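Local atomic coordinates of V-type ATP synthase alpha chain (Nanoarchaeum equitans Kin4-M, PDB entry 5BN3), a protein that forms the A (alpha) subunit of a V-type ATP synthase complex and belongs to the ATP synthase alpha/beta family, with a P-loop nucleotide-binding domain that here holds ADP. Residues 24-36 and 42-54. Residues are numbered along the deposited sequence; the frame is centred on the assembly and turned at random.
Sequences VRVGEEKLIGEVI and KAYIQVYEDTNGL
Glu-34 reaches the phenol of Tyr-48 diagonally across the hairpin: with CG anti to the backbone N (chi1 -174°) and the chain extended beyond it, OE1 arrives in the ring plane and accepts a hydrogen bond from OH, modelled at an implausibly short and doubtful 2.4 Å. Carboxylate and ring planes stand 40° apart, and Glu-34 CB packs against Tyr-48 CE2 at 3.7 Å. Tyr-48 OH also accepts a hydrogen bond from Gln-46 NE2 (2.9 Å), which bonds to Glu-295 too; Glu-34 OE2, the other carboxylate oxygen, forms a salt bridge with Arg-185. Beside this network Ile-36 turns CG2 onto the Gln-46 amide, 3.6 Å from OE1, the two side chains crossing at about a right angle. Strands 31-39 and 42-47 form an antiparallel hairpin within the N-terminal beta-barrel domain of the alpha/beta family, and the face carrying Val-35, Ile-45 and Val-47 is buried. Over it Val-24 of strand 23-26 meets Ile-45 tip to tip through their CG2 methyls (3.8 Å), and Leu-31 CD1 points at Leu-54 CD2 of the following loop (4.2 Å). Past the strand end, the bent Glu-49 chain brings OE1 to Ile-32 N (3.2 Å, N-H...O 146°); its OE2 pairs with Arg-85.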
loop_
_atom_site.group_PDB
_atom_site.type_symbol
_atom_site.label_atom_id
_atom_site.label_comp_id
_atom_site.label_asym_id
_atom_site.label_seq_id
_atom_site.Cartn_x
_atom_site.Cartn_y
_atom_site.Cartn_z
ATOM N N VAL A 24 8.734 19.048 36.326
ATOM C CA VAL A 24 8.399 18.371 37.570
ATOM C C VAL A 24 9.436 17.306 37.891
ATOM O O VAL A 24 10.227 16.913 37.033
ATOM C CB VAL A 24 6.999 17.726 37.520
ATOM C CG1 VAL A 24 5.928 18.792 37.418
ATOM C CG2 VAL A 24 6.897 16.755 36.350
ATOM N N ARG A 25 9.434 16.852 39.137
ATOM C CA ARG A 25 10.301 15.760 39.547
ATOM C C ARG A 25 9.444 14.557 39.917
ATOM O O ARG A 25 8.610 14.629 40.821
ATOM C CB ARG A 25 11.203 16.202 40.701
ATOM C CG ARG A 25 12.268 17.191 40.258
ATOM C CD ARG A 25 12.741 18.100 41.377
ATOM N NE ARG A 25 13.787 19.006 40.906
ATOM C CZ ARG A 25 14.131 20.140 41.508
ATOM N NH1 ARG A 25 13.508 20.523 42.612
ATOM N NH2 ARG A 25 15.095 20.895 40.998
ATOM N N VAL A 26 9.652 13.457 39.198
ATOM C CA VAL A 26 8.741 12.317 39.248
ATOM C C VAL A 26 9.252 11.177 40.126
ATOM O O VAL A 26 10.378 10.699 39.955
ATOM C CB VAL A 26 8.460 11.781 37.828
ATOM C CG1 VAL A 26 7.504 10.607 37.877
ATOM C CG2 VAL A 26 7.890 12.881 36.952
ATOM N N GLY A 27 8.417 10.742 41.065
ATOM C CA GLY A 27 8.765 9.639 41.944
ATOM C C GLY A 27 9.734 10.026 43.046
ATOM O O GLY A 27 10.204 11.162 43.098
ATOM N N GLU A 28 10.037 9.074 43.924
ATOM C CA GLU A 28 10.958 9.309 45.030
ATOM C C GLU A 28 12.375 9.571 44.534
ATOM O O GLU A 28 13.152 10.262 45.193
ATOM C CB GLU A 28 10.944 8.131 45.987
ATOM N N GLU A 29 12.710 9.011 43.374
ATOM C CA GLU A 29 14.033 9.213 42.792
ATOM C C GLU A 29 14.122 10.534 42.035
ATOM O O GLU A 29 15.188 10.898 41.533
ATOM C CB GLU A 29 14.420 8.040 41.886
ATOM C CG GLU A 29 14.695 6.747 42.640
ATOM C CD GLU A 29 15.609 5.810 41.874
ATOM O OE1 GLU A 29 16.055 6.186 40.768
ATOM O OE2 GLU A 29 15.883 4.700 42.377
ATOM N N LYS A 30 12.995 11.241 41.958
ATOM C CA LYS A 30 12.942 12.586 41.383
ATOM C C LYS A 30 13.483 12.668 39.957
ATOM O O LYS A 30 14.459 13.373 39.692
ATOM C CB LYS A 30 13.682 13.580 42.282
ATOM C CG LYS A 30 13.077 13.739 43.669
ATOM C CD LYS A 30 13.889 14.728 44.491
ATOM C CE LYS A 30 13.034 15.427 45.535
ATOM N NZ LYS A 30 13.718 16.636 46.077
ATOM N N LEU A 31 12.841 11.949 39.044
ATOM C CA LEU A 31 13.234 11.972 37.643
ATOM C C LEU A 31 12.707 13.246 36.990
ATOM O O LEU A 31 11.582 13.671 37.259
ATOM C CB LEU A 31 12.691 10.738 36.921
ATOM C CG LEU A 31 12.968 9.405 37.620
ATOM C CD1 LEU A 31 12.307 8.249 36.887
ATOM C CD2 LEU A 31 14.460 9.168 37.737
ATOM N N ILE A 32 13.528 13.863 36.145
ATOM C CA ILE A 32 13.128 15.083 35.454
ATOM C C ILE A 32 12.002 14.800 34.461
ATOM O O ILE A 32 12.111 13.906 33.619
ATOM C CB ILE A 32 14.309 15.737 34.708
ATOM C CG1 ILE A 32 15.485 15.975 35.661
ATOM C CG2 ILE A 32 13.873 17.045 34.063
ATOM C CD1 ILE A 32 15.174 16.922 36.806
ATOM N N GLY A 33 10.917 15.561 34.574
ATOM C CA GLY A 33 9.794 15.447 33.663
ATOM C C GLY A 33 9.276 16.820 33.289
ATOM O O GLY A 33 9.668 17.822 33.887
ATOM N N GLU A 34 8.394 16.866 32.296
ATOM C CA GLU A 34 7.803 18.125 31.863
ATOM C C GLU A 34 6.319 17.929 31.571
ATOM O O GLU A 34 5.940 17.015 30.836
ATOM C CB GLU A 34 8.530 18.649 30.619
ATOM C CG GLU A 34 8.089 20.028 30.151
ATOM C CD GLU A 34 8.815 20.472 28.891
ATOM O OE1 GLU A 34 9.478 19.627 28.249
ATOM O OE2 GLU A 34 8.726 21.667 28.540
ATOM N N VAL A 35 5.479 18.777 32.157
ATOM C CA VAL A 35 4.042 18.719 31.900
ATOM C C VAL A 35 3.747 19.180 30.473
ATOM O O VAL A 35 4.112 20.286 30.086
ATOM C CB VAL A 35 3.252 19.588 32.897
ATOM C CG1 VAL A 35 1.767 19.512 32.602
ATOM C CG2 VAL A 35 3.520 19.130 34.321
ATOM N N ILE A 36 3.087 18.329 29.693
ATOM C CA ILE A 36 2.810 18.633 28.290
ATOM C C ILE A 36 1.316 18.784 28.028
ATOM O O ILE A 36 0.901 19.229 26.955
ATOM C CB ILE A 36 3.375 17.542 27.359
ATOM C CG1 ILE A 36 2.747 16.185 27.685
ATOM C CG2 ILE A 36 4.889 17.475 27.470
ATOM C CD1 ILE A 36 3.240 15.052 26.809
ATOM N N LYS A 42 -5.802 16.200 36.321
ATOM C CA LYS A 42 -4.742 15.329 35.825
ATOM C C LYS A 42 -3.688 16.107 35.046
ATOM O O LYS A 42 -3.995 17.106 34.393
ATOM C CB LYS A 42 -5.331 14.245 34.922
ATOM C CG LYS A 42 -6.506 13.496 35.517
ATOM C CD LYS A 42 -7.173 12.633 34.459
ATOM C CE LYS A 42 -7.190 11.168 34.860
ATOM N NZ LYS A 42 -8.187 10.878 35.923
ATOM N N ALA A 43 -2.447 15.636 35.112
ATOM C CA ALA A 43 -1.371 16.200 34.302
ATOM C C ALA A 43 -0.690 15.114 33.484
ATOM O O ALA A 43 -0.406 14.026 33.991
ATOM C CB ALA A 43 -0.357 16.904 35.172
ATOM N N TYR A 44 -0.426 15.415 32.217
ATOM C CA TYR A 44 0.287 14.490 31.348
ATOM C C TYR A 44 1.745 14.914 31.262
ATOM O O TYR A 44 2.062 16.025 30.829
ATOM C CB TYR A 44 -0.379 14.425 29.971
ATOM C CG TYR A 44 -1.772 13.834 30.031
ATOM C CD1 TYR A 44 -2.864 14.611 30.394
ATOM C CD2 TYR A 44 -1.992 12.494 29.745
ATOM C CE1 TYR A 44 -4.136 14.074 30.461
ATOM C CE2 TYR A 44 -3.262 11.947 29.809
ATOM C CZ TYR A 44 -4.330 12.742 30.168
ATOM O OH TYR A 44 -5.593 12.200 30.232
ATOM N N ILE A 45 2.627 14.022 31.694
ATOM C CA ILE A 45 4.032 14.349 31.877
ATOM C C ILE A 45 4.925 13.447 31.036
ATOM O O ILE A 45 4.831 12.220 31.126
ATOM C CB ILE A 45 4.423 14.180 33.360
ATOM C CG1 ILE A 45 3.594 15.125 34.236
ATOM C CG2 ILE A 45 5.905 14.428 33.560
ATOM C CD1 ILE A 45 3.436 14.653 35.665
ATOM N N GLN A 46 5.789 14.043 30.218
ATOM C CA GLN A 46 6.813 13.252 29.545
ATOM C C GLN A 46 8.089 13.242 30.385
ATOM O O GLN A 46 8.607 14.293 30.780
ATOM C CB GLN A 46 7.052 13.706 28.096
ATOM C CG GLN A 46 7.705 15.068 27.904
ATOM C CD GLN A 46 7.809 15.441 26.436
ATOM O OE1 GLN A 46 6.917 15.136 25.644
ATOM N NE2 GLN A 46 8.902 16.098 26.064
ATOM N N VAL A 47 8.564 12.038 30.683
ATOM C CA VAL A 47 9.693 11.847 31.582
ATOM C C VAL A 47 10.979 11.667 30.787
ATOM O O VAL A 47 11.027 10.876 29.842
ATOM C CB VAL A 47 9.457 10.627 32.493
ATOM C CG1 VAL A 47 10.599 10.463 33.479
ATOM C CG2 VAL A 47 8.146 10.786 33.235
ATOM N N TYR A 48 12.018 12.405 31.170
ATOM C CA TYR A 48 13.290 12.382 30.454
ATOM C C TYR A 48 14.257 11.354 31.032
ATOM O O TYR A 48 15.475 11.481 30.901
ATOM C CB TYR A 48 13.916 13.777 30.443
ATOM C CG TYR A 48 13.056 14.793 29.737
ATOM C CD1 TYR A 48 13.050 14.879 28.353
ATOM C CD2 TYR A 48 12.235 15.653 30.451
ATOM C CE1 TYR A 48 12.258 15.798 27.700
ATOM C CE2 TYR A 48 11.440 16.577 29.807
ATOM C CZ TYR A 48 11.455 16.644 28.432
ATOM O OH TYR A 48 10.666 17.561 27.785
ATOM N N GLU A 49 13.697 10.334 31.669
ATOM C CA GLU A 49 14.479 9.229 32.203
ATOM C C GLU A 49 13.659 7.952 32.103
ATOM O O GLU A 49 12.461 8.003 31.818
ATOM C CB GLU A 49 14.893 9.508 33.652
ATOM C CG GLU A 49 16.374 9.830 33.815
ATOM C CD GLU A 49 16.627 11.069 34.654
ATOM O OE1 GLU A 49 15.649 11.743 35.043
ATOM O OE2 GLU A 49 17.808 11.371 34.923
ATOM N N ASP A 50 14.297 6.808 32.325
ATOM C CA ASP A 50 13.591 5.534 32.247
ATOM C C ASP A 50 12.548 5.425 33.355
ATOM O O ASP A 50 12.804 5.789 34.504
ATOM C CB ASP A 50 14.567 4.361 32.319
ATOM C CG ASP A 50 13.882 3.023 32.112
ATOM O OD1 ASP A 50 12.836 2.979 31.427
ATOM O OD2 ASP A 50 14.394 2.011 32.634
ATOM N N THR A 51 11.370 4.928 32.997
ATOM C CA THR A 51 10.245 4.878 33.924
ATOM C C THR A 51 9.956 3.470 34.439
ATOM O O THR A 51 8.991 3.264 35.175
ATOM C CB THR A 51 8.967 5.454 33.289
ATOM O OG1 THR A 51 8.638 4.713 32.108
ATOM C CG2 THR A 51 9.164 6.917 32.930
ATOM N N ASN A 52 10.780 2.503 34.050
ATOM C CA ASN A 52 10.622 1.146 34.562
ATOM C C ASN A 52 10.865 1.125 36.067
ATOM O O ASN A 52 11.833 1.711 36.555
ATOM C CB ASN A 52 11.582 0.182 33.862
ATOM C CG ASN A 52 11.173 -1.274 34.022
ATOM O OD1 ASN A 52 9.990 -1.610 33.949
ATOM N ND2 ASN A 52 12.152 -2.143 34.241
ATOM N N GLY A 53 9.976 0.469 36.805
ATOM C CA GLY A 53 10.112 0.389 38.246
ATOM C C GLY A 53 9.358 1.480 38.982
ATOM O O GLY A 53 9.272 1.453 40.210
ATOM N N LEU A 54 8.816 2.445 38.242
ATOM C CA LEU A 54 7.998 3.490 38.856
ATOM C C LEU A 54 6.706 2.887 39.409
ATOM O O LEU A 54 6.235 1.858 38.922
ATOM C CB LEU A 54 7.681 4.612 37.863
ATOM C CG LEU A 54 8.750 5.674 37.597
ATOM C CD1 LEU A 54 8.221 6.749 36.654
ATOM C CD2 LEU A 54 9.211 6.301 38.897
#